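Local structure of propionate kinase (Francisella tularensis subsp. tularensis, 3KHY) at residues A109-A112 / N118-H121; A144-M149 / S206-V211; I153-I158 / L162-N167; A243-N248 / T254-M259. The protein probably catalyses the reversible, magnesium-dependent transfer of a phosphate group from ATP to acetate, giving acetyl phosphate and ADP. All coordinates share one frame; numbering follows the deposited sequence.

How the contacts relate
The four contacts illustrate how an acetokinase-family chain packs loops and short helices against its two sheets and its dimer interface. Contact 1 comes first along the chain, closing the loop before helix 118-131 beside the eight-stranded sheet. Contact 2 bridges the sheets, joining the loop after strand 137-141 to strand 205-211. Contact 3 is nested inside the loop that contact 2 closes; their centres lie about 17 Å apart, and Met149 packs on Ala154. Contact 4 follows, its centre about 23 Å from that of contact 3 and about 31 Å from contact 2's. Contacts 1 and 2 lie near predicted catalytic residues; contacts 3 and 4 touch the second subunit widely, contact 1 through Ala112.

Contact 1. Residues A109-A112 / N118-H121; sequences ACIA and NPAH
Ile111 reaches across to Asn118 and Pro119 chiefly with its terminal methyl, CD1, and the apolar half of the contact depends on how that methyl is placed. CG1 stands beside the backbone N (chi1 -64°), and the second torsion folds the chain again (chi2 -69°) instead of extending it. This double bend brings Ile111 CD1 to 3.4 Å from Pro119 CD, tighter than ordinary van der Waals contact, and to 3.5 Å from Asn118 CB. The isoleucine and the pyrrolidine ring cross obliquely, with the methyl over the face of the ring, nearest N, CD and CG. The other branch, CG2, meets only the margin of the ring, 4.1 Å from Pro119 CG.

Asn118 makes the second half of the contact. Its amide swings toward Cys110, and Asn118 ND2 comes to 3.3 Å from Cys110 CB; the sulfur itself stands beside the cysteine's backbone N. The amide nitrogen is held by a hydrogen bond to His88 O, in the loop after strand 79-86, while OD1 lies at the edge of the His121 ring, in its plane.

The motif is a loop folded back on the start of the helix it precedes. Asn118 and Pro119 open helix 118-131, and a proline suits this first turn because no backbone N-H is required there. The side chain of Asn118 lies about 8 Å from that of Asp142, the predicted proton donor/acceptor. Chemically, the division is clear: one methyl packs tightly between loop and helix start, while the buried amide takes its polar bond from the neighbouring loop.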
loop_
_atom_site.group_PDB
_atom_site.type_symbol
_atom_site.label_atom_id
_atom_site.label_comp_id
_atom_site.label_asym_id
_atom_site.label_seq_id
_atom_site.Cartn_x
_atom_site.Cartn_y
_atom_site.Cartn_z
ATOM N N ALA A 109 -24.947 4.751 -12.272
ATOM C CA ALA A 109 -23.744 5.497 -12.634
ATOM C C ALA A 109 -22.497 4.910 -11.976
ATOM O O ALA A 109 -21.374 5.238 -12.363
ATOM C CB ALA A 109 -23.896 6.969 -12.289
ATOM N N CYS A 110 -22.703 4.022 -11.003
ATOM C CA CYS A 110 -21.603 3.391 -10.270
ATOM C C CYS A 110 -21.207 2.045 -10.882
ATOM O O CYS A 110 -20.332 1.354 -10.364
ATOM C CB CYS A 110 -21.993 3.182 -8.800
ATOM S SG CYS A 110 -22.178 4.705 -7.839
ATOM N N ILE A 111 -21.857 1.674 -11.979
ATOM C CA ILE A 111 -21.556 0.416 -12.649
ATOM C C ILE A 111 -20.062 0.255 -12.943
ATOM O O ILE A 111 -19.490 -0.804 -12.684
ATOM C CB ILE A 111 -22.343 0.275 -13.969
ATOM C CG1 ILE A 111 -23.844 0.212 -13.696
ATOM C CG2 ILE A 111 -21.904 -0.967 -14.717
ATOM C CD1 ILE A 111 -24.279 -1.041 -13.012
ATOM N N ALA A 112 -19.432 1.300 -13.484
ATOM C CA ALA A 112 -18.005 1.236 -13.805
ATOM C C ALA A 112 -17.141 0.900 -12.576
ATOM O O ALA A 112 -16.069 0.304 -12.703
ATOM C CB ALA A 112 -17.543 2.537 -14.434
ATOM N N ASN A 118 -22.958 -4.355 -9.692
ATOM C CA ASN A 118 -23.986 -3.331 -9.622
ATOM C C ASN A 118 -25.146 -3.598 -10.586
ATOM O O ASN A 118 -26.297 -3.317 -10.259
ATOM C CB ASN A 118 -23.399 -1.917 -9.784
ATOM C CG ASN A 118 -22.893 -1.332 -8.459
ATOM O OD1 ASN A 118 -22.650 -2.057 -7.499
ATOM N ND2 ASN A 118 -22.749 -0.013 -8.407
ATOM N N PRO A 119 -24.852 -4.149 -11.774
ATOM C CA PRO A 119 -25.959 -4.530 -12.664
ATOM C C PRO A 119 -26.878 -5.578 -12.038
ATOM O O PRO A 119 -28.097 -5.436 -12.124
ATOM C CB PRO A 119 -25.243 -5.116 -13.885
ATOM C CG PRO A 119 -23.914 -4.442 -13.894
ATOM C CD PRO A 119 -23.543 -4.263 -12.442
ATOM N N ALA A 120 -26.305 -6.612 -11.423
ATOM C CA ALA A 120 -27.104 -7.650 -10.771
ATOM C C ALA A 120 -27.899 -7.093 -9.584
ATOM O O ALA A 120 -29.038 -7.496 -9.351
ATOM C CB ALA A 120 -26.226 -8.812 -10.333
ATOM N N HIS A 121 -27.297 -6.167 -8.835
ATOM C CA HIS A 121 -28.019 -5.462 -7.779
ATOM C C HIS A 121 -29.249 -4.750 -8.358
ATOM O O HIS A 121 -30.341 -4.829 -7.807
ATOM C CB HIS A 121 -27.132 -4.406 -7.113
ATOM C CG HIS A 121 -25.956 -4.954 -6.361
ATOM N ND1 HIS A 121 -26.000 -6.128 -5.640
ATOM C CD2 HIS A 121 -24.711 -4.448 -6.177
ATOM C CE1 HIS A 121 -24.825 -6.335 -5.067
ATOM N NE2 HIS A 121 -24.027 -5.328 -5.376
#

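Contact 2. Residues A144-M149 / S206-V211; sequences AFHQTM and SITAVV
Thr208 and Val210, two residues apart on one strand, receive His146 and Phe145 from a loop that has no regular helix or strand. Ser206 comes first in the segment, its OG hydrogen-bonded to His178 NE2 and to ND1 of His174, a predicted transition-state stabiliser. Ile207 turns away from the loop. Thr208 then points at it, presenting both branches to one ring atom: OG1 lies 3.4 Å from His146 CE1, near the ring plane at the edge, and CG2 lies in that plane, 4.0 Å from the same CE1. The Thr208 hydroxyl has its own hydrogen-bond partner in Thr218 OG1. The imidazole, whose side chain is about 5 Å from that of His174, the predicted stabiliser, is gripped at both nitrogens, ND1 by Ser215 OG and NE2 by Ala173 O, which fixes its rotation and leaves the carbon between them to face the threonine.

Strand 205-211 runs antiparallel to both of its neighbours, 196-201 and 214-218, in the five-stranded sheet of this actin-like ATPase fold. The end of strand 196-201 and the turn after it, residues His200 to Gly204, are predicted to bind ATP.

Ala209 passes without touching the loop, and Val210 makes the remaining contact. With CG1 anti to the backbone N (chi1 174°), its other methyl, CG2, is left to meet the ring of Phe145, arriving at the edge near its plane, 4.0 Å from CE2. The two side chains cross at about a right angle. Phe145 also packs on His178, Lys179 and Ser182 of helix 175-188.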
loop_
_atom_site.group_PDB
_atom_site.type_symbol
_atom_site.label_atom_id
_atom_site.label_comp_id
_atom_site.label_asym_id
_atom_site.label_seq_id
_atom_site.Cartn_x
_atom_site.Cartn_y
_atom_site.Cartn_z
ATOM N N ALA A 144 -20.499 3.091 1.746
ATOM C CA ALA A 144 -21.046 4.317 2.356
ATOM C C ALA A 144 -20.340 4.731 3.653
ATOM O O ALA A 144 -20.025 5.912 3.847
ATOM C CB ALA A 144 -22.538 4.166 2.601
ATOM N N PHE A 145 -20.107 3.764 4.539
ATOM C CA PHE A 145 -19.484 4.038 5.841
ATOM C C PHE A 145 -18.154 4.788 5.707
ATOM O O PHE A 145 -17.815 5.621 6.545
ATOM C CB PHE A 145 -19.284 2.731 6.637
ATOM C CG PHE A 145 -18.811 2.950 8.065
ATOM C CD1 PHE A 145 -19.551 3.736 8.939
ATOM C CD2 PHE A 145 -17.656 2.334 8.539
ATOM C CE1 PHE A 145 -19.134 3.933 10.252
ATOM C CE2 PHE A 145 -17.225 2.525 9.856
ATOM C CZ PHE A 145 -17.977 3.341 10.710
ATOM N N HIS A 146 -17.410 4.507 4.642
ATOM C CA HIS A 146 -16.079 5.086 4.489
ATOM C C HIS A 146 -16.092 6.486 3.866
ATOM O O HIS A 146 -15.045 7.122 3.703
ATOM C CB HIS A 146 -15.175 4.139 3.687
ATOM C CG HIS A 146 -15.062 2.768 4.289
ATOM N ND1 HIS A 146 -14.606 2.554 5.575
ATOM C CD2 HIS A 146 -15.343 1.546 3.780
ATOM C CE1 HIS A 146 -14.603 1.257 5.828
ATOM N NE2 HIS A 146 -15.054 0.624 4.758
ATOM N N GLN A 147 -17.279 6.982 3.546
ATOM C CA GLN A 147 -17.373 8.283 2.892
ATOM C C GLN A 147 -17.030 9.452 3.824
ATOM O O GLN A 147 -16.936 10.586 3.386
ATOM C CB GLN A 147 -18.732 8.468 2.209
ATOM C CG GLN A 147 -18.836 7.697 0.901
ATOM C CD GLN A 147 -17.839 8.202 -0.132
ATOM O OE1 GLN A 147 -17.907 9.353 -0.563
ATOM N NE2 GLN A 147 -16.890 7.355 -0.506
ATOM N N THR A 148 -16.807 9.172 5.101
ATOM C CA THR A 148 -16.238 10.188 5.987
ATOM C C THR A 148 -14.711 10.313 5.908
ATOM O O THR A 148 -14.129 11.187 6.542
ATOM C CB THR A 148 -16.632 9.932 7.449
ATOM O OG1 THR A 148 -16.405 8.552 7.755
ATOM C CG2 THR A 148 -18.103 10.255 7.672
HETATM N N MSE A 149 -14.036 9.443 5.161
HETATM C CA MSE A 149 -12.589 9.607 5.025
HETATM C C MSE A 149 -12.274 10.948 4.361
HETATM O O MSE A 149 -12.834 11.268 3.317
HETATM C CB MSE A 149 -11.973 8.505 4.152
HETATM C CG MSE A 149 -11.944 7.124 4.714
HETATM SE SE MSE A 149 -10.770 6.099 3.503
HETATM C CE MSE A 149 -12.003 5.952 1.992
ATOM N N SER A 206 -10.426 -6.729 5.596
ATOM C CA SER A 206 -10.123 -5.303 5.588
ATOM C C SER A 206 -10.051 -4.778 7.019
ATOM O O SER A 206 -10.596 -5.383 7.953
ATOM C CB SER A 206 -11.178 -4.530 4.808
ATOM O OG SER A 206 -12.361 -4.444 5.573
ATOM N N ILE A 207 -9.368 -3.656 7.192
ATOM C CA ILE A 207 -9.204 -3.082 8.517
ATOM C C ILE A 207 -9.520 -1.583 8.462
ATOM O O ILE A 207 -9.225 -0.906 7.478
ATOM C CB ILE A 207 -7.792 -3.376 9.057
ATOM C CG1 ILE A 207 -7.617 -2.804 10.465
ATOM C CG2 ILE A 207 -6.697 -2.838 8.101
ATOM C CD1 ILE A 207 -6.349 -3.321 11.114
ATOM N N THR A 208 -10.171 -1.075 9.495
ATOM C CA THR A 208 -10.665 0.293 9.455
ATOM C C THR A 208 -10.340 1.023 10.739
ATOM O O THR A 208 -10.446 0.451 11.825
ATOM C CB THR A 208 -12.180 0.307 9.235
ATOM O OG1 THR A 208 -12.466 -0.262 7.947
ATOM C CG2 THR A 208 -12.739 1.733 9.305
ATOM N N ALA A 209 -9.931 2.285 10.606
ATOM C CA ALA A 209 -9.742 3.151 11.762
ATOM C C ALA A 209 -11.014 3.971 11.966
ATOM O O ALA A 209 -11.389 4.776 11.112
ATOM C CB ALA A 209 -8.531 4.086 11.551
ATOM N N VAL A 210 -11.656 3.764 13.104
ATOM C CA VAL A 210 -12.914 4.430 13.437
ATOM C C VAL A 210 -12.696 5.417 14.586
ATOM O O VAL A 210 -12.308 5.031 15.690
ATOM C CB VAL A 210 -13.987 3.409 13.813
ATOM C CG1 VAL A 210 -15.267 4.110 14.295
ATOM C CG2 VAL A 210 -14.284 2.489 12.616
ATOM N N VAL A 211 -12.920 6.697 14.313
ATOM C CA VAL A 211 -12.721 7.742 15.315
ATOM C C VAL A 211 -14.067 8.388 15.622
ATOM O O VAL A 211 -14.785 8.806 14.715
ATOM C CB VAL A 211 -11.716 8.804 14.825
ATOM C CG1 VAL A 211 -11.573 9.921 15.845
ATOM C CG2 VAL A 211 -10.352 8.148 14.556
#

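Contact 3. Residues I153-I158 / L162-N167; sequences IAEYAI and LTHKHN
Thr163 stands between Ile158 and Glu155, and its two branches do different work. The methyl packs against the glutamate stem and carboxyl carbon: Thr163 CG2 lies 3.8 Å from Glu155 CG and 3.7 Å from Glu155 CD, in a chain that is extended beyond CG and crosses it at about a right angle. The same methyl sits over the centre of the His164 ring, 3.6 Å above its plane, a CH-pi placement. Ile158 adds a second patch. Its CG1 lies between the backbone N and the carbonyl carbon (chi1 61°), which carries CD1 across to Leu162 CB at 4.0 Å and sets CG1 against the threonine hydroxyl.

The contact folds the link after helix 151-154 against helix 160-164; Ala157 in that link centres an inverse gamma turn. The second subunit covers part of it: Leu291 of that subunit packs on Glu155, and backbone hydrogen bonds reach it from Ala157.

Polar contact is carried by water. Thr163 OG1 is hydrogen-bonded to two waters, one of which accepts from Tyr156 N at 2.8 Å from that nitrogen, while the other donates to Ile158 O. A third donates to Glu155 OE1 and, in the ring plane at the edge of His164, is hydrogen-bonded to His164 NE2 (2.7 Å). Glu155 also meets the histidine directly, its OE2 3.6 Å from His164 CE1, with carboxylate and ring planes 86° apart.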
loop_
_atom_site.group_PDB
_atom_site.type_symbol
_atom_site.label_atom_id
_atom_site.label_comp_id
_atom_site.label_asym_id
_atom_site.label_seq_id
_atom_site.Cartn_x
_atom_site.Cartn_y
_atom_site.Cartn_z
ATOM N N ILE A 153 -6.656 11.666 2.754
ATOM C CA ILE A 153 -6.482 10.250 3.083
ATOM C C ILE A 153 -7.004 9.358 1.946
ATOM O O ILE A 153 -6.356 8.388 1.571
ATOM C CB ILE A 153 -7.183 9.887 4.406
ATOM C CG1 ILE A 153 -6.407 10.489 5.579
ATOM C CG2 ILE A 153 -7.265 8.356 4.565
ATOM C CD1 ILE A 153 -7.102 10.378 6.933
ATOM N N ALA A 154 -8.152 9.725 1.378
ATOM C CA ALA A 154 -8.819 8.903 0.362
ATOM C C ALA A 154 -8.212 9.025 -1.035
ATOM O O ALA A 154 -8.199 8.056 -1.792
ATOM C CB ALA A 154 -10.303 9.234 0.310
ATOM N N GLU A 155 -7.730 10.215 -1.390
ATOM C CA GLU A 155 -7.164 10.428 -2.720
ATOM C C GLU A 155 -5.803 9.757 -2.909
ATOM O O GLU A 155 -4.986 9.711 -1.998
ATOM C CB GLU A 155 -7.064 11.930 -3.040
ATOM C CG GLU A 155 -8.415 12.595 -3.304
ATOM C CD GLU A 155 -8.295 14.060 -3.720
ATOM O OE1 GLU A 155 -7.188 14.509 -4.116
ATOM O OE2 GLU A 155 -9.320 14.764 -3.651
ATOM N N TYR A 156 -5.566 9.229 -4.101
ATOM C CA TYR A 156 -4.227 8.773 -4.465
ATOM C C TYR A 156 -3.406 9.944 -5.016
ATOM O O TYR A 156 -3.959 10.991 -5.344
ATOM C CB TYR A 156 -4.318 7.663 -5.505
ATOM C CG TYR A 156 -5.042 6.426 -5.002
ATOM C CD1 TYR A 156 -4.588 5.740 -3.880
ATOM C CD2 TYR A 156 -6.173 5.943 -5.658
ATOM C CE1 TYR A 156 -5.244 4.600 -3.426
ATOM C CE2 TYR A 156 -6.824 4.810 -5.219
ATOM C CZ TYR A 156 -6.366 4.146 -4.101
ATOM O OH TYR A 156 -7.030 3.018 -3.659
ATOM N N ALA A 157 -2.089 9.765 -5.113
ATOM C CA ALA A 157 -1.213 10.790 -5.673
ATOM C C ALA A 157 -1.058 10.581 -7.175
ATOM O O ALA A 157 -0.019 10.109 -7.662
ATOM C CB ALA A 157 0.140 10.765 -4.982
ATOM N N ILE A 158 -2.115 10.928 -7.895
ATOM C CA ILE A 158 -2.217 10.728 -9.338
ATOM C C ILE A 158 -2.769 12.009 -9.970
ATOM O O ILE A 158 -3.132 12.948 -9.246
ATOM C CB ILE A 158 -3.170 9.557 -9.672
ATOM C CG1 ILE A 158 -4.584 9.837 -9.157
ATOM C CG2 ILE A 158 -2.621 8.235 -9.145
ATOM C CD1 ILE A 158 -5.559 8.643 -9.326
ATOM N N LEU A 162 -7.782 12.140 -13.243
ATOM C CA LEU A 162 -8.117 10.756 -12.929
ATOM C C LEU A 162 -8.888 10.664 -11.611
ATOM O O LEU A 162 -9.846 9.901 -11.484
ATOM C CB LEU A 162 -6.857 9.898 -12.891
ATOM C CG LEU A 162 -6.226 9.696 -14.273
ATOM C CD1 LEU A 162 -4.961 8.880 -14.148
ATOM C CD2 LEU A 162 -7.217 8.985 -15.182
ATOM N N THR A 163 -8.462 11.457 -10.639
ATOM C CA THR A 163 -9.132 11.534 -9.348
ATOM C C THR A 163 -10.573 12.016 -9.489
ATOM O O THR A 163 -11.495 11.401 -8.954
ATOM C CB THR A 163 -8.372 12.481 -8.408
ATOM O OG1 THR A 163 -7.059 11.959 -8.194
ATOM C CG2 THR A 163 -9.095 12.634 -7.062
ATOM N N HIS A 164 -10.759 13.108 -10.226
ATOM C CA HIS A 164 -12.040 13.815 -10.229
ATOM C C HIS A 164 -12.965 13.492 -11.407
ATOM O O HIS A 164 -14.119 13.133 -11.201
ATOM C CB HIS A 164 -11.806 15.321 -10.072
ATOM C CG HIS A 164 -11.095 15.668 -8.800
ATOM N ND1 HIS A 164 -11.727 15.668 -7.574
ATOM C CD2 HIS A 164 -9.800 15.976 -8.556
ATOM C CE1 HIS A 164 -10.859 15.992 -6.634
ATOM N NE2 HIS A 164 -9.680 16.176 -7.202
ATOM N N LYS A 165 -12.472 13.590 -12.634
ATOM C CA LYS A 165 -13.318 13.230 -13.768
ATOM C C LYS A 165 -13.657 11.743 -13.728
ATOM O O LYS A 165 -14.784 11.349 -13.998
ATOM C CB LYS A 165 -12.637 13.580 -15.093
ATOM C CG LYS A 165 -13.500 13.324 -16.323
ATOM C CD LYS A 165 -12.792 13.832 -17.566
ATOM C CE LYS A 165 -13.580 13.514 -18.824
ATOM N NZ LYS A 165 -12.896 14.050 -20.040
ATOM N N HIS A 166 -12.681 10.917 -13.366
ATOM C CA HIS A 166 -12.875 9.475 -13.461
ATOM C C HIS A 166 -13.065 8.783 -12.112
ATOM O O HIS A 166 -13.170 7.560 -12.047
ATOM C CB HIS A 166 -11.755 8.837 -14.292
ATOM C CG HIS A 166 -11.690 9.360 -15.695
ATOM N ND1 HIS A 166 -10.699 10.220 -16.131
ATOM C CD2 HIS A 166 -12.520 9.183 -16.750
ATOM C CE1 HIS A 166 -10.905 10.523 -17.399
ATOM N NE2 HIS A 166 -12.004 9.911 -17.799
ATOM N N ASN A 167 -13.123 9.578 -11.045
ATOM C CA ASN A 167 -13.546 9.078 -9.741
ATOM C C ASN A 167 -12.637 7.989 -9.166
ATOM O O ASN A 167 -13.093 7.119 -8.420
ATOM C CB ASN A 167 -14.982 8.560 -9.841
ATOM C CG ASN A 167 -15.934 9.620 -10.375
ATOM O OD1 ASN A 167 -16.040 10.710 -9.813
ATOM N ND2 ASN A 167 -16.615 9.310 -11.471
HETATM O O HOH W 1 -7.512 16.741 -5.671
HETATM O O HOH W 2 -7.195 9.834 -6.262
HETATM O O HOH W 3 -5.287 13.860 -7.871
#

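Contact 4. Residues A243-N248 / T254-M259; sequences AYISDN and TEITNM
Helix-to-helix packing of largely apolar side chains joins helices 241-249 and 253-262, two consecutive helices linked by a short loop, with Ile245 set against Ile256 and Met259. The axes of the two segments come within 10.4 Å, and their directions differ by 132°, so the helices lean toward antiparallel but are splayed. The two isoleucines slide past each other in opposite senses. Ile245 CG2 rests 3.8 Å from Ile256 CG1, and Ile256 CD1 reaches farther along the helix, to within 4.0 Å of Ser246 N. The other end of Ile245 meets Met259, modelled as selenomethionine, tip to tip: the Met259 chain is bent at chi2 (-90°) and again at chi3 (-65°), which turns CE back to 3.6 Å from Ile245 CD1.

Trp251, in the intervening loop, packs on all three of these side chains. The second subunit lies close by, and its Leu162 touches Met259. On the first helix, the Asn248 amide bonds to Tyr244 O at 2.8 Å from ND2, a carbonyl that also accepts from Asn248 N. Because the facing side-chain groups are almost all hydrocarbon, this helix pair is held by shape and burial, without polar bonding between the two segments.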
loop_
_atom_site.group_PDB
_atom_site.type_symbol
_atom_site.label_atom_id
_atom_site.label_comp_id
_atom_site.label_asym_id
_atom_site.label_seq_id
_atom_site.Cartn_x
_atom_site.Cartn_y
_atom_site.Cartn_z
ATOM N N ALA A 243 3.450 -4.126 -15.538
ATOM C CA ALA A 243 4.390 -3.996 -16.654
ATOM C C ALA A 243 5.372 -5.162 -16.664
ATOM O O ALA A 243 5.743 -5.674 -17.721
ATOM C CB ALA A 243 5.134 -2.648 -16.598
ATOM N N TYR A 244 5.793 -5.592 -15.480
ATOM C CA TYR A 244 6.711 -6.711 -15.413
ATOM C C TYR A 244 6.115 -7.981 -16.038
ATOM O O TYR A 244 6.719 -8.612 -16.907
ATOM C CB TYR A 244 7.164 -6.973 -13.978
ATOM C CG TYR A 244 8.141 -8.121 -13.917
ATOM C CD1 TYR A 244 7.704 -9.419 -13.722
ATOM C CD2 TYR A 244 9.500 -7.905 -14.102
ATOM C CE1 TYR A 244 8.598 -10.469 -13.683
ATOM C CE2 TYR A 244 10.397 -8.945 -14.066
ATOM C CZ TYR A 244 9.945 -10.221 -13.855
ATOM O OH TYR A 244 10.847 -11.256 -13.825
ATOM N N ILE A 245 4.919 -8.347 -15.612
ATOM C CA ILE A 245 4.278 -9.541 -16.156
ATOM C C ILE A 245 3.897 -9.392 -17.630
ATOM O O ILE A 245 4.158 -10.280 -18.433
ATOM C CB ILE A 245 3.056 -9.944 -15.315
ATOM C CG1 ILE A 245 3.529 -10.382 -13.918
ATOM C CG2 ILE A 245 2.274 -11.058 -16.012
ATOM C CD1 ILE A 245 2.403 -10.683 -12.953
ATOM N N SER A 246 3.302 -8.255 -17.977
ATOM C CA SER A 246 2.913 -7.964 -19.353
ATOM C C SER A 246 4.126 -7.990 -20.286
ATOM O O SER A 246 4.103 -8.634 -21.336
ATOM C CB SER A 246 2.215 -6.598 -19.432
ATOM O OG SER A 246 2.021 -6.197 -20.779
ATOM N N ASP A 247 5.192 -7.305 -19.886
ATOM C CA ASP A 247 6.384 -7.193 -20.724
ATOM C C ASP A 247 7.192 -8.485 -20.802
ATOM O O ASP A 247 7.811 -8.765 -21.825
ATOM C CB ASP A 247 7.281 -6.052 -20.243
ATOM C CG ASP A 247 6.714 -4.679 -20.570
ATOM O OD1 ASP A 247 5.911 -4.565 -21.525
ATOM O OD2 ASP A 247 7.074 -3.713 -19.871
ATOM N N ASN A 248 7.190 -9.276 -19.733
ATOM C CA ASN A 248 8.068 -10.445 -19.691
ATOM C C ASN A 248 7.388 -11.795 -19.923
ATOM O O ASN A 248 7.990 -12.712 -20.486
ATOM C CB ASN A 248 8.894 -10.440 -18.407
ATOM C CG ASN A 248 9.836 -9.256 -18.346
ATOM O OD1 ASN A 248 10.883 -9.253 -18.997
ATOM N ND2 ASN A 248 9.452 -8.224 -17.595
ATOM N N THR A 254 -6.285 -8.097 -18.014
ATOM C CA THR A 254 -7.365 -8.919 -17.488
ATOM C C THR A 254 -6.826 -10.170 -16.811
ATOM O O THR A 254 -7.295 -10.562 -15.738
ATOM C CB THR A 254 -8.345 -9.321 -18.616
ATOM O OG1 THR A 254 -8.989 -8.147 -19.122
ATOM C CG2 THR A 254 -9.395 -10.285 -18.101
ATOM N N GLU A 255 -5.844 -10.805 -17.442
ATOM C CA GLU A 255 -5.251 -12.011 -16.875
ATOM C C GLU A 255 -4.473 -11.687 -15.600
ATOM O O GLU A 255 -4.523 -12.429 -14.631
ATOM C CB GLU A 255 -4.343 -12.699 -17.896
ATOM C CG GLU A 255 -5.110 -13.366 -19.035
ATOM C CD GLU A 255 -4.228 -13.725 -20.219
ATOM O OE1 GLU A 255 -3.183 -13.065 -20.423
ATOM O OE2 GLU A 255 -4.589 -14.666 -20.953
ATOM N N ILE A 256 -3.745 -10.582 -15.607
ATOM C CA ILE A 256 -2.989 -10.196 -14.420
ATOM C C ILE A 256 -3.948 -9.878 -13.274
ATOM O O ILE A 256 -3.730 -10.293 -12.154
ATOM C CB ILE A 256 -2.073 -8.986 -14.678
ATOM C CG1 ILE A 256 -1.066 -9.322 -15.780
ATOM C CG2 ILE A 256 -1.325 -8.603 -13.387
ATOM C CD1 ILE A 256 -0.334 -8.118 -16.323
ATOM N N THR A 257 -5.018 -9.153 -13.569
ATOM C CA THR A 257 -5.969 -8.758 -12.540
ATOM C C THR A 257 -6.703 -9.980 -11.993
ATOM O O THR A 257 -6.954 -10.083 -10.784
ATOM C CB THR A 257 -6.998 -7.738 -13.078
ATOM O OG1 THR A 257 -6.319 -6.565 -13.547
ATOM C CG2 THR A 257 -7.990 -7.336 -11.981
ATOM N N ASN A 258 -7.045 -10.910 -12.881
ATOM C CA ASN A 258 -7.679 -12.153 -12.451
ATOM C C ASN A 258 -6.764 -12.932 -11.518
ATOM O O ASN A 258 -7.209 -13.492 -10.520
ATOM C CB ASN A 258 -8.056 -13.026 -13.645
ATOM C CG ASN A 258 -8.625 -14.361 -13.216
ATOM O OD1 ASN A 258 -7.947 -15.389 -13.282
ATOM N ND2 ASN A 258 -9.869 -14.348 -12.741
HETATM N N MSE A 259 -5.478 -12.963 -11.853
HETATM C CA MSE A 259 -4.485 -13.636 -11.015
HETATM C C MSE A 259 -4.446 -13.035 -9.610
HETATM O O MSE A 259 -4.387 -13.766 -8.609
HETATM C CB MSE A 259 -3.097 -13.560 -11.661
HETATM C CG MSE A 259 -1.988 -14.187 -10.831
HETATM SE SE MSE A 259 -1.156 -12.902 -9.607
HETATM C CE MSE A 259 -0.368 -11.718 -10.962
#